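Local coordinates for Myo-inositol-1-phosphate synthase-related protein (Thermotoga maritima MSB8, PDB 3CIN) that belongs to the myo-inositol-1-phosphate synthase-related proteins and binds nicotinamide-adenine-dinucleotide on a Rossmann-type domain together with a magnesium ion, at residues V174-A179 with P203-L208; V215-D220 with K344-R349; V340-I345 with E381-W386; T354-N359 with K364-A369. All coordinates share one frame; numbering follows the deposited sequence. Where two conformers were deposited one is given.

Contact 1 of 4, residues V174-A179 with P203-L208; sequences VYAYAA and PAFVEL. With NAD (nicotinamide-adenine-dinucleotide), chain F.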
# COMPACT_ATOMS: atom_id res chain seq x y z
N VAL A 174 30.72 -12.95 25.07
CA VAL A 174 31.92 -12.62 25.83
C VAL A 174 31.71 -11.31 26.59
O VAL A 174 32.07 -11.20 27.80
CB VAL A 174 33.14 -12.53 24.90
CG1 VAL A 174 34.38 -12.05 25.70
CG2 VAL A 174 33.43 -13.90 24.23
N TYR A 175 31.13 -10.31 25.93
CA TYR A 175 30.85 -9.03 26.62
C TYR A 175 29.88 -9.14 27.81
O TYR A 175 30.14 -8.52 28.85
CB TYR A 175 30.35 -7.99 25.66
CG TYR A 175 31.31 -7.47 24.64
CD1 TYR A 175 32.60 -7.05 24.98
CD2 TYR A 175 30.91 -7.31 23.31
CE1 TYR A 175 33.43 -6.50 24.04
CE2 TYR A 175 31.75 -6.74 22.37
CZ TYR A 175 33.03 -6.35 22.74
OH TYR A 175 33.89 -5.85 21.77
N ALA A 176 28.80 -9.89 27.68
CA ALA A 176 27.87 -10.13 28.79
C ALA A 176 28.55 -10.88 29.98
O ALA A 176 28.25 -10.63 31.16
CB ALA A 176 26.63 -10.92 28.30
N TYR A 177 29.38 -11.84 29.65
CA TYR A 177 30.20 -12.52 30.63
C TYR A 177 31.10 -11.51 31.36
O TYR A 177 31.10 -11.48 32.60
CB TYR A 177 30.99 -13.63 29.96
CG TYR A 177 31.85 -14.44 30.88
CD1 TYR A 177 31.37 -15.55 31.52
CD2 TYR A 177 33.17 -14.07 31.10
CE1 TYR A 177 32.17 -16.28 32.35
CE2 TYR A 177 33.96 -14.76 31.94
CZ TYR A 177 33.48 -15.89 32.54
OH TYR A 177 34.31 -16.61 33.35
N ALA A 178 31.88 -10.75 30.61
CA ALA A 178 32.66 -9.66 31.18
C ALA A 178 31.82 -8.68 32.05
O ALA A 178 32.28 -8.25 33.12
CB ALA A 178 33.41 -8.89 30.09
N ALA A 179 30.61 -8.37 31.61
CA ALA A 179 29.72 -7.47 32.33
C ALA A 179 29.37 -8.04 33.70
O ALA A 179 29.28 -7.27 34.67
CB ALA A 179 28.46 -7.09 31.51
N PRO A 203 19.18 -18.89 29.75
CA PRO A 203 19.26 -19.08 31.19
C PRO A 203 20.67 -19.13 31.76
O PRO A 203 20.88 -18.79 32.94
CB PRO A 203 18.55 -20.41 31.39
CG PRO A 203 17.56 -20.45 30.29
CD PRO A 203 18.28 -19.86 29.11
N ALA A 204 21.67 -19.49 30.94
CA ALA A 204 23.05 -19.46 31.42
C ALA A 204 23.44 -18.07 31.86
O ALA A 204 24.10 -17.89 32.89
CB ALA A 204 23.99 -19.93 30.37
N PHE A 205 23.06 -17.07 31.07
CA PHE A 205 23.43 -15.69 31.33
C PHE A 205 22.54 -15.08 32.42
O PHE A 205 22.98 -14.23 33.20
CB PHE A 205 23.43 -14.86 30.06
CG PHE A 205 24.64 -15.09 29.20
CD1 PHE A 205 25.81 -14.37 29.41
CD2 PHE A 205 24.62 -15.99 28.11
CE1 PHE A 205 26.85 -14.55 28.57
CE2 PHE A 205 25.68 -16.12 27.28
CZ PHE A 205 26.80 -15.46 27.54
N VAL A 206 21.27 -15.48 32.47
CA VAL A 206 20.35 -14.95 33.49
C VAL A 206 20.87 -15.41 34.87
O VAL A 206 20.94 -14.62 35.81
CB VAL A 206 18.89 -15.33 33.28
CG1 VAL A 206 18.01 -14.82 34.40
CG2 VAL A 206 18.43 -14.77 31.92
N GLU A 207 21.26 -16.67 34.97
CA GLU A 207 21.82 -17.18 36.23
C GLU A 207 23.16 -16.53 36.59
O GLU A 207 23.38 -16.16 37.75
CB GLU A 207 22.06 -18.69 36.17
CG GLU A 207 22.54 -19.24 37.50
CD GLU A 207 22.50 -20.76 37.53
OE1 GLU A 207 22.47 -21.39 36.44
OE2 GLU A 207 22.48 -21.33 38.65
N LEU A 208 24.07 -16.42 35.63
CA LEU A 208 25.34 -15.76 35.87
C LEU A 208 25.06 -14.33 36.34
O LEU A 208 25.70 -13.85 37.27
CB LEU A 208 26.16 -15.73 34.57
CG LEU A 208 27.58 -15.15 34.63
CD1 LEU A 208 28.54 -16.05 35.29
CD2 LEU A 208 28.15 -14.77 33.22
PA NAD F . 26.19 -0.94 12.49
O1A NAD F . 26.01 0.44 11.92
O2A NAD F . 26.94 -1.84 11.55
O5B NAD F . 27.07 -0.76 13.77
C5B NAD F . 27.65 -1.89 14.42
C4B NAD F . 28.95 -1.42 15.05
O4B NAD F . 29.44 -2.44 15.90
C3B NAD F . 30.06 -1.09 14.07
O3B NAD F . 30.72 0.12 14.42
C2B NAD F . 31.01 -2.27 14.19
O2B NAD F . 32.30 -1.97 13.74
C1B NAD F . 30.86 -2.58 15.67
N9A NAD F . 31.26 -3.93 16.07
C8A NAD F . 30.99 -5.08 15.33
N7A NAD F . 31.39 -6.15 16.11
C5A NAD F . 31.90 -5.65 17.28
C6A NAD F . 32.52 -6.25 18.38
N6A NAD F . 32.65 -7.61 18.50
N1A NAD F . 32.89 -5.44 19.43
C2A NAD F . 32.72 -4.07 19.35
N3A NAD F . 32.18 -3.44 18.24
C4A NAD F . 31.79 -4.25 17.23
O3 NAD F . 24.80 -1.56 12.90
PN NAD F . 23.60 -0.78 13.56
O1N NAD F . 22.60 -0.50 12.49
O2N NAD F . 24.09 0.27 14.49
O5D NAD F . 22.92 -1.94 14.42
C5D NAD F . 23.53 -2.37 15.61
C4D NAD F . 22.87 -3.65 16.14
O4D NAD F . 21.57 -3.33 16.55
C3D NAD F . 22.78 -4.80 15.15
O3D NAD F . 22.98 -6.06 15.85
C2D NAD F . 21.32 -4.73 14.74
O2D NAD F . 20.81 -6.01 14.35
C1D NAD F . 20.69 -4.30 16.05
N1N NAD F . 19.36 -3.72 15.88
C2N NAD F . 19.21 -2.62 15.14
C3N NAD F . 17.88 -2.11 15.07
C7N NAD F . 17.71 -0.78 14.49
O7N NAD F . 18.83 -0.21 13.96
N7N NAD F . 16.50 -0.20 14.50
C4N NAD F . 16.82 -2.72 15.70
C5N NAD F . 17.01 -3.85 16.44
C6N NAD F . 18.32 -4.33 16.53
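The helical segments that carry Y177 and F205 run nearly parallel, their axes 10.4 Å apart at an angle of 17°, and the closest CA pair is Y177 and F205 at 7.5 Å. The two helices, 171-186 and 203-211, flank strand 189-193 in the chain and lie next to each other against the parallel sheet of the Rossmann-type domain. No hydrogen bond crosses between the segments; the touches are apolar, apart from the F205 ring edge against the backbone N of Y177. The methyl of A176 points at the other helix and meets the F205 ring at its CE1 corner, CB to CE1 being 3.6 Å, from an oblique direction. Y177 N lies near the plane of the same ring, so F205 fits against the helix surface where A176 gives way to Y177. One turn on, L208 extends with CG anti to its backbone N (chi1 -176°) and brings CD2 to 3.7 Å from Y177 CD1, the two side chains crossing at about a right angle. I199 touches both A176 and F205, while L158 and I161 of helix 154-162 add apolar cover to Y177. Helix 171-186 has a second role on its far side: the Y175 side chain leaves the helix away from F205 and L208, and its hydroxyl reaches the adenine of the dinucleotide. V99 N also bonds to this hydroxyl. The adenine nitrogen approaches in the plane of the phenol ring, at its edge, and Y175 OH donates a hydrogen bond to NAD N1A over 2.6 Å.

Contact 2 of 4, residues V215-D220 with K344-R349; sequences VVFGDD and KIALDR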
# COMPACT_ATOMS: atom_id res chain seq x y z
N VAL A 215 22.02 -6.64 36.23
CA VAL A 215 20.67 -6.52 35.63
C VAL A 215 20.84 -6.66 34.12
O VAL A 215 21.70 -6.04 33.50
CB VAL A 215 20.04 -5.12 35.92
CG1 VAL A 215 18.60 -5.08 35.39
CG2 VAL A 215 20.04 -4.81 37.37
N VAL A 216 19.95 -7.43 33.51
CA VAL A 216 20.00 -7.64 32.10
C VAL A 216 18.66 -7.24 31.50
O VAL A 216 17.63 -7.70 31.98
CB VAL A 216 20.31 -9.11 31.77
CG1 VAL A 216 20.16 -9.36 30.29
CG2 VAL A 216 21.76 -9.46 32.18
N PHE A 217 18.70 -6.38 30.49
CA PHE A 217 17.51 -6.19 29.62
C PHE A 217 17.84 -6.82 28.27
O PHE A 217 18.93 -6.63 27.68
CB PHE A 217 17.17 -4.72 29.40
CG PHE A 217 16.83 -3.91 30.68
CD1 PHE A 217 16.29 -4.49 31.82
CD2 PHE A 217 17.03 -2.53 30.65
CE1 PHE A 217 15.94 -3.68 32.93
CE2 PHE A 217 16.70 -1.75 31.71
CZ PHE A 217 16.20 -2.31 32.87
N GLY A 218 16.85 -7.50 27.71
CA GLY A 218 17.03 -8.08 26.38
C GLY A 218 15.81 -8.90 26.01
O GLY A 218 14.92 -9.05 26.85
N ASP A 219 15.79 -9.46 24.81
CA ASP A 219 16.80 -9.30 23.72
C ASP A 219 16.11 -8.73 22.45
O ASP A 219 14.95 -8.99 22.22
CB ASP A 219 17.41 -10.68 23.35
CG ASP A 219 18.08 -11.37 24.56
OD1 ASP A 219 18.87 -10.67 25.25
OD2 ASP A 219 17.83 -12.56 24.85
N ASP A 220 16.87 -7.99 21.65
CA ASP A 220 16.53 -7.51 20.29
C ASP A 220 15.57 -6.32 20.42
O ASP A 220 14.41 -6.50 20.73
CB ASP A 220 15.88 -8.61 19.45
CG ASP A 220 16.09 -8.39 17.95
OD1 ASP A 220 16.75 -7.42 17.57
OD2 ASP A 220 15.61 -9.25 17.19
N LYS A 344 19.39 1.97 35.40
CA LYS A 344 19.84 2.55 36.68
C LYS A 344 18.80 2.38 37.80
O LYS A 344 19.14 2.10 38.94
CB LYS A 344 20.20 4.01 36.46
CG LYS A 344 20.78 4.73 37.64
CD LYS A 344 22.08 4.08 38.09
CE LYS A 344 22.89 4.94 39.04
NZ LYS A 344 22.07 5.56 40.11
N ILE A 345 17.50 2.53 37.49
CA ILE A 345 16.46 2.23 38.46
C ILE A 345 16.49 0.76 38.90
O ILE A 345 16.41 0.44 40.10
CB ILE A 345 15.03 2.59 37.92
CG1 ILE A 345 14.89 4.13 37.78
CG2 ILE A 345 13.95 2.06 38.83
CD1 ILE A 345 13.72 4.58 36.88
N ALA A 346 16.59 -0.16 37.94
CA ALA A 346 16.64 -1.58 38.29
C ALA A 346 17.85 -1.92 39.13
O ALA A 346 17.77 -2.69 40.09
CB ALA A 346 16.58 -2.45 37.06
N LEU A 347 18.96 -1.31 38.78
CA LEU A 347 20.20 -1.44 39.58
C LEU A 347 20.03 -0.90 40.98
O LEU A 347 20.40 -1.58 41.97
CB LEU A 347 21.37 -0.78 38.84
CG LEU A 347 22.65 -0.59 39.62
CD1 LEU A 347 23.18 -1.96 40.00
CD2 LEU A 347 23.63 0.15 38.71
N ASP A 348 19.51 0.33 41.09
CA ASP A 348 19.21 0.94 42.40
C ASP A 348 18.32 0.04 43.26
O ASP A 348 18.50 -0.07 44.47
CB ASP A 348 18.54 2.31 42.25
CG ASP A 348 19.44 3.36 41.62
OD1 ASP A 348 20.69 3.19 41.54
OD2 ASP A 348 18.86 4.38 41.19
N ARG A 349 17.37 -0.60 42.64
CA ARG A 349 16.49 -1.56 43.33
C ARG A 349 17.08 -2.97 43.54
O ARG A 349 16.41 -3.84 44.08
CB ARG A 349 15.23 -1.74 42.49
CG ARG A 349 14.36 -0.52 42.44
CD ARG A 349 13.19 -0.86 41.58
NE ARG A 349 12.36 0.28 41.28
CZ ARG A 349 11.34 0.22 40.43
NH1 ARG A 349 11.04 -0.91 39.83
NH2 ARG A 349 10.63 1.31 40.18
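The F217 ring presents its outer end to A346, whose CB lies 4.2 Å from CZ in an oblique position relative to the ring. L339 and L342 of helix 328-348, V355 and, on helix 356-362, V358 also touch this phenyl group. A second flat group, the guanidinium of R349, has I345 CG2 over one face, 3.2 Å above the plane and displaced toward the rim; R349 also makes a cation-pi contact with W386. The closest packing comes from V215, which points at the helix and straddles its surface with both methyls. Its CG1 reaches A346 CB at 3.7 Å, whereas CG2 rests 3.9 Å from the backbone N of L347. Away from the strand, K344 NZ forms a salt bridge with D348 OD1 at 3.1 Å, one helical turn ahead, and D348 OD1 receives it on its syn lone pair. With the segment axes 9.0 Å apart and their directions 150° from each other, the 344-348 end of helix 328-348 runs roughly antiparallel to strand 215-217. Such a helix layer, laid against a parallel sheet with V215 and F217 of the strand facing A346 and L347 of the helix, is the alpha/beta packing of a Rossmann-type domain.

Contact 3 of 4, residues V340-I345 with E381-W386; sequences VRLGKI and EKMRIW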
# COMPACT_ATOMS: atom_id res chain seq x y z
N VAL A 340 18.57 2.99 29.30
CA VAL A 340 19.65 3.30 30.20
C VAL A 340 19.18 3.85 31.55
O VAL A 340 19.77 3.56 32.59
CB VAL A 340 20.73 4.24 29.57
CG1 VAL A 340 21.37 3.60 28.32
CG2 VAL A 340 20.20 5.66 29.33
N ARG A 341 18.12 4.66 31.55
CA ARG A 341 17.59 5.24 32.80
C ARG A 341 16.84 4.17 33.59
O ARG A 341 16.96 4.06 34.80
CB ARG A 341 16.66 6.40 32.49
CG ARG A 341 17.39 7.59 31.81
CD ARG A 341 16.54 8.75 31.58
NE ARG A 341 15.54 8.55 30.55
CZ ARG A 341 14.52 9.40 30.31
NH1 ARG A 341 14.35 10.53 31.04
NH2 ARG A 341 13.67 9.11 29.35
N LEU A 342 16.06 3.35 32.90
CA LEU A 342 15.43 2.22 33.56
C LEU A 342 16.45 1.22 34.10
O LEU A 342 16.19 0.53 35.11
CB LEU A 342 14.49 1.51 32.58
CG LEU A 342 13.26 2.26 32.09
CD1 LEU A 342 12.58 1.50 30.93
CD2 LEU A 342 12.27 2.56 33.23
N GLY A 343 17.58 1.08 33.44
CA GLY A 343 18.63 0.18 33.95
C GLY A 343 19.17 0.66 35.28
O GLY A 343 19.43 -0.12 36.18
N LYS A 344 19.39 1.97 35.40
CA LYS A 344 19.84 2.55 36.68
C LYS A 344 18.80 2.38 37.80
O LYS A 344 19.14 2.10 38.94
CB LYS A 344 20.20 4.01 36.46
CG LYS A 344 20.78 4.73 37.64
CD LYS A 344 22.08 4.08 38.09
CE LYS A 344 22.89 4.94 39.04
NZ LYS A 344 22.07 5.56 40.11
N ILE A 345 17.50 2.53 37.49
CA ILE A 345 16.46 2.23 38.46
C ILE A 345 16.49 0.76 38.90
O ILE A 345 16.41 0.44 40.10
CB ILE A 345 15.03 2.59 37.92
CG1 ILE A 345 14.89 4.13 37.78
CG2 ILE A 345 13.95 2.06 38.83
CD1 ILE A 345 13.72 4.58 36.88
N GLU A 381 1.61 -0.46 29.77
CA GLU A 381 1.02 -0.05 31.04
C GLU A 381 1.72 -0.74 32.20
O GLU A 381 2.00 -0.12 33.24
CB GLU A 381 -0.48 -0.31 31.07
CG GLU A 381 -1.23 0.53 30.00
CD GLU A 381 -1.49 2.04 30.36
OE1 GLU A 381 -0.61 2.83 30.88
OE2 GLU A 381 -2.66 2.45 30.10
N LYS A 382 2.07 -2.01 32.03
CA LYS A 382 2.81 -2.72 33.09
C LYS A 382 4.23 -2.21 33.33
O LYS A 382 4.71 -2.20 34.45
CB LYS A 382 2.84 -4.22 32.80
CG LYS A 382 1.45 -4.86 32.89
CD LYS A 382 1.52 -6.38 32.62
CE LYS A 382 0.18 -7.11 32.85
NZ LYS A 382 0.05 -7.78 34.19
N MET A 383 4.86 -1.74 32.26
CA MET A 383 6.17 -1.13 32.34
C MET A 383 6.04 0.20 33.06
O MET A 383 6.83 0.46 33.94
CB MET A 383 6.77 -0.94 30.95
CG MET A 383 8.15 -0.43 30.93
SD MET A 383 8.18 1.38 30.93
CE MET A 383 7.46 1.72 29.29
N ARG A 384 5.04 1.02 32.74
CA ARG A 384 4.83 2.28 33.53
C ARG A 384 4.70 1.98 35.03
O ARG A 384 5.31 2.63 35.87
CB ARG A 384 3.66 3.07 33.04
CG ARG A 384 3.80 3.62 31.61
CD ARG A 384 2.61 4.51 31.24
NE ARG A 384 2.48 5.68 32.11
CZ ARG A 384 3.13 6.83 31.93
NH1 ARG A 384 3.91 7.03 30.86
NH2 ARG A 384 2.97 7.81 32.81
N ILE A 385 3.92 0.97 35.39
CA ILE A 385 3.71 0.64 36.79
C ILE A 385 5.04 0.23 37.41
O ILE A 385 5.33 0.63 38.51
CB ILE A 385 2.66 -0.46 36.97
CG1 ILE A 385 1.28 0.07 36.60
CG2 ILE A 385 2.63 -0.95 38.45
CD1 ILE A 385 0.25 -1.03 36.22
N TRP A 386 5.82 -0.59 36.72
CA TRP A 386 7.15 -1.01 37.22
C TRP A 386 8.05 0.20 37.50
O TRP A 386 8.80 0.23 38.50
CB TRP A 386 7.84 -1.93 36.19
CG TRP A 386 9.21 -2.41 36.65
CD1 TRP A 386 9.49 -3.54 37.37
CD2 TRP A 386 10.45 -1.74 36.44
NE1 TRP A 386 10.84 -3.62 37.60
CE2 TRP A 386 11.45 -2.54 37.01
CE3 TRP A 386 10.82 -0.56 35.79
CZ2 TRP A 386 12.81 -2.15 37.01
CZ3 TRP A 386 12.14 -0.19 35.78
CH2 TRP A 386 13.12 -0.97 36.39
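Apolar packing joins L342 and I345 to W386, and the indole is what spans the gap: the segment axes stay 12.6 Å apart and cross at 49°, a spacing bridged here by the long ring system. With chi1 of W386 at -180°, CG lies anti to the backbone N and the six-membered end of the indole is directed at the other helix. There L342 CD2 packs 3.8 Å from CZ3, and I345 CG2 lies 4.0 Å from CH2, with the I345 and W386 side chains running past each other in opposite directions. L342 also sends its other methyl, CD1, to the thioether of M383, 4.4 Å from SD, a looser touch made by the curled end of the methionine. The contact sets helix 376-386, the last of the chain, on helix 328-348, which covers the parallel sheet of the Rossmann-type domain; P357 and Y362 of helix 356-362 pack on W386 and L342, respectively. Polar contacts are of a different kind. The backbone O of L342 faces the rim of the indole near its plane, 3.6 Å from CH2, a carbon-to-oxygen approach and not a hydrogen bond. The pyrrole nitrogen of W386 is satisfied outside both segments: NE1 hydrogen-bonds to E351 OE1, which would tend to fix the rotation of the indole while its six-membered end rests against L342 and I345.

Contact 4 of 4, residues T354-N359 with K364-A369; sequences TVYPVN and KNPGPA. With MG (magnesium ion), chain E.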
# COMPACT_ATOMS: atom_id res chain seq x y z
N THR A 354 17.04 -10.88 34.90
CA THR A 354 16.42 -10.07 33.80
C THR A 354 15.08 -9.52 34.27
O THR A 354 14.50 -10.04 35.24
CB THR A 354 16.34 -10.80 32.44
OG1 THR A 354 16.17 -9.84 31.39
CG2 THR A 354 15.28 -11.82 32.37
N VAL A 355 14.63 -8.43 33.67
CA VAL A 355 13.42 -7.73 34.16
C VAL A 355 12.34 -7.75 33.04
O VAL A 355 12.27 -6.88 32.20
CB VAL A 355 13.79 -6.28 34.57
CG1 VAL A 355 12.59 -5.53 35.13
CG2 VAL A 355 14.97 -6.29 35.60
N TYR A 356 11.43 -8.73 33.12
CA TYR A 356 10.38 -8.86 32.09
C TYR A 356 9.50 -7.62 31.89
O TYR A 356 9.19 -7.29 30.78
CB TYR A 356 9.52 -10.07 32.39
CG TYR A 356 8.41 -10.29 31.41
CD1 TYR A 356 8.69 -10.69 30.09
CD2 TYR A 356 7.09 -10.13 31.78
CE1 TYR A 356 7.64 -10.96 29.20
CE2 TYR A 356 6.04 -10.35 30.89
CZ TYR A 356 6.33 -10.75 29.60
OH TYR A 356 5.31 -11.04 28.70
N PRO A 357 9.08 -6.91 32.97
CA PRO A 357 8.22 -5.72 32.77
C PRO A 357 8.85 -4.69 31.85
O PRO A 357 8.13 -4.08 31.06
CB PRO A 357 8.06 -5.18 34.20
CG PRO A 357 8.15 -6.43 35.06
CD PRO A 357 9.22 -7.25 34.41
N VAL A 358 10.17 -4.57 31.90
CA VAL A 358 10.91 -3.73 30.93
C VAL A 358 11.03 -4.39 29.55
O VAL A 358 10.71 -3.81 28.52
CB VAL A 358 12.27 -3.34 31.48
CG1 VAL A 358 13.13 -2.58 30.47
CG2 VAL A 358 12.09 -2.43 32.74
N ASN A 359 11.52 -5.63 29.52
CA ASN A 359 11.75 -6.34 28.28
C ASN A 359 10.47 -6.41 27.46
O ASN A 359 10.54 -6.28 26.24
CB ASN A 359 12.22 -7.78 28.53
CG ASN A 359 13.52 -7.82 29.30
OD1 ASN A 359 14.38 -6.91 29.17
ND2 ASN A 359 13.75 -8.98 29.94
N LYS A 364 11.78 -7.11 21.22
CA LYS A 364 10.94 -8.02 20.50
C LYS A 364 11.11 -9.47 20.81
O LYS A 364 10.25 -10.23 20.44
CB LYS A 364 10.86 -7.76 19.02
CG LYS A 364 12.11 -7.62 18.28
CD LYS A 364 11.77 -7.43 16.82
CE LYS A 364 12.97 -7.39 15.94
NZ LYS A 364 13.54 -6.01 15.85
N ASN A 365 12.14 -9.87 21.56
CA ASN A 365 12.19 -11.19 22.16
C ASN A 365 12.41 -11.02 23.63
O ASN A 365 13.55 -11.12 24.07
CB ASN A 365 13.35 -11.97 21.52
CG ASN A 365 13.49 -13.37 22.02
OD1 ASN A 365 12.65 -13.91 22.76
ND2 ASN A 365 14.63 -13.99 21.65
N PRO A 366 11.36 -10.68 24.39
CA PRO A 366 11.57 -10.34 25.77
C PRO A 366 12.02 -11.48 26.65
O PRO A 366 11.39 -12.52 26.71
CB PRO A 366 10.19 -9.83 26.22
CG PRO A 366 9.24 -10.55 25.35
CD PRO A 366 9.94 -10.56 24.01
N GLY A 367 13.09 -11.28 27.42
CA GLY A 367 13.54 -12.28 28.32
C GLY A 367 12.70 -12.32 29.57
O GLY A 367 12.02 -11.31 29.89
N PRO A 368 12.76 -13.42 30.33
CA PRO A 368 13.60 -14.64 30.17
C PRO A 368 12.98 -15.63 29.22
O PRO A 368 11.93 -15.35 28.64
CB PRO A 368 13.67 -15.19 31.57
CG PRO A 368 12.22 -14.88 32.13
CD PRO A 368 11.97 -13.48 31.59
N ALA A 369 13.65 -16.76 29.01
CA ALA A 369 13.20 -17.73 27.99
C ALA A 369 11.81 -18.23 28.26
O ALA A 369 11.09 -18.63 27.36
CB ALA A 369 14.16 -18.87 27.92
MG MG E . 11.31 -14.83 26.28
O HOH W 1 10.64 -14.08 24.11
O HOH W 2 11.13 -16.87 25.18
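Between N359 and G367 the contact is at its tightest, because one side-chain nitrogen ties helix 356-362, and T354 just before it, to the loop that follows. N359 ND2 donates to G367 O over 2.9 Å (N-H...O 163°) and also to T354 OG1 over 2.9 Å (166°), both acceptors lying close to the amide plane. The other end of the amide, OD1, is bonded to G218 N, and the T354 hydroxyl is also bonded to V216 O, so the carboxamide is gripped at both ends and its flip is settled. G367 O receives the asparagine from above its carbonyl plane, while the rim of the Y356 ring also approaches it, CD1 at 3.4 Å. Apolar surfaces close around the amide: N359 CB packs 3.7 Å from P366 CB, and T354 CG2 lies against the P368 ring, 3.6 Å from its N, where a cis peptide bends the chain. The opposite flank of the 364-369 segment is looser and wetter. There the carbonyls turn to a magnesium ion, P366 O at 2.4 Å and P368 O at 2.5 Å, and two waters bind the metal, one of them donating to A369 O at 2.8 Å. A369 itself is solvent-exposed. With N201 OD1 and E371 O the ion has six oxygen ligands, so the segment that packs on helix 356-362 through one flank supplies, through the other, two backbone carbonyls to a loop-built magnesium site.

How the contacts relate
From the N terminus, contact 1 comes first: it closes a short loop around strand 189-193, pairing helices 171-186 and 203-211, and ends before strand 214-217 opens contact 2. Contact 2 closes by far the longest loop, 123 intervening residues that include the mixed four-stranded sheet, and returns the chain to the parallel sheet on helix 328-348. Contact 3 opens on that helix, sharing K344 and I345 with contact 2, and closes on the last helix, 376-386. Nested inside its loop, contact 4 closes a short one of four intervening residues; strand 214-217 of contact 2 meets it directly, F217 packing on V355, and T354 also lies beside V206 of contact 1.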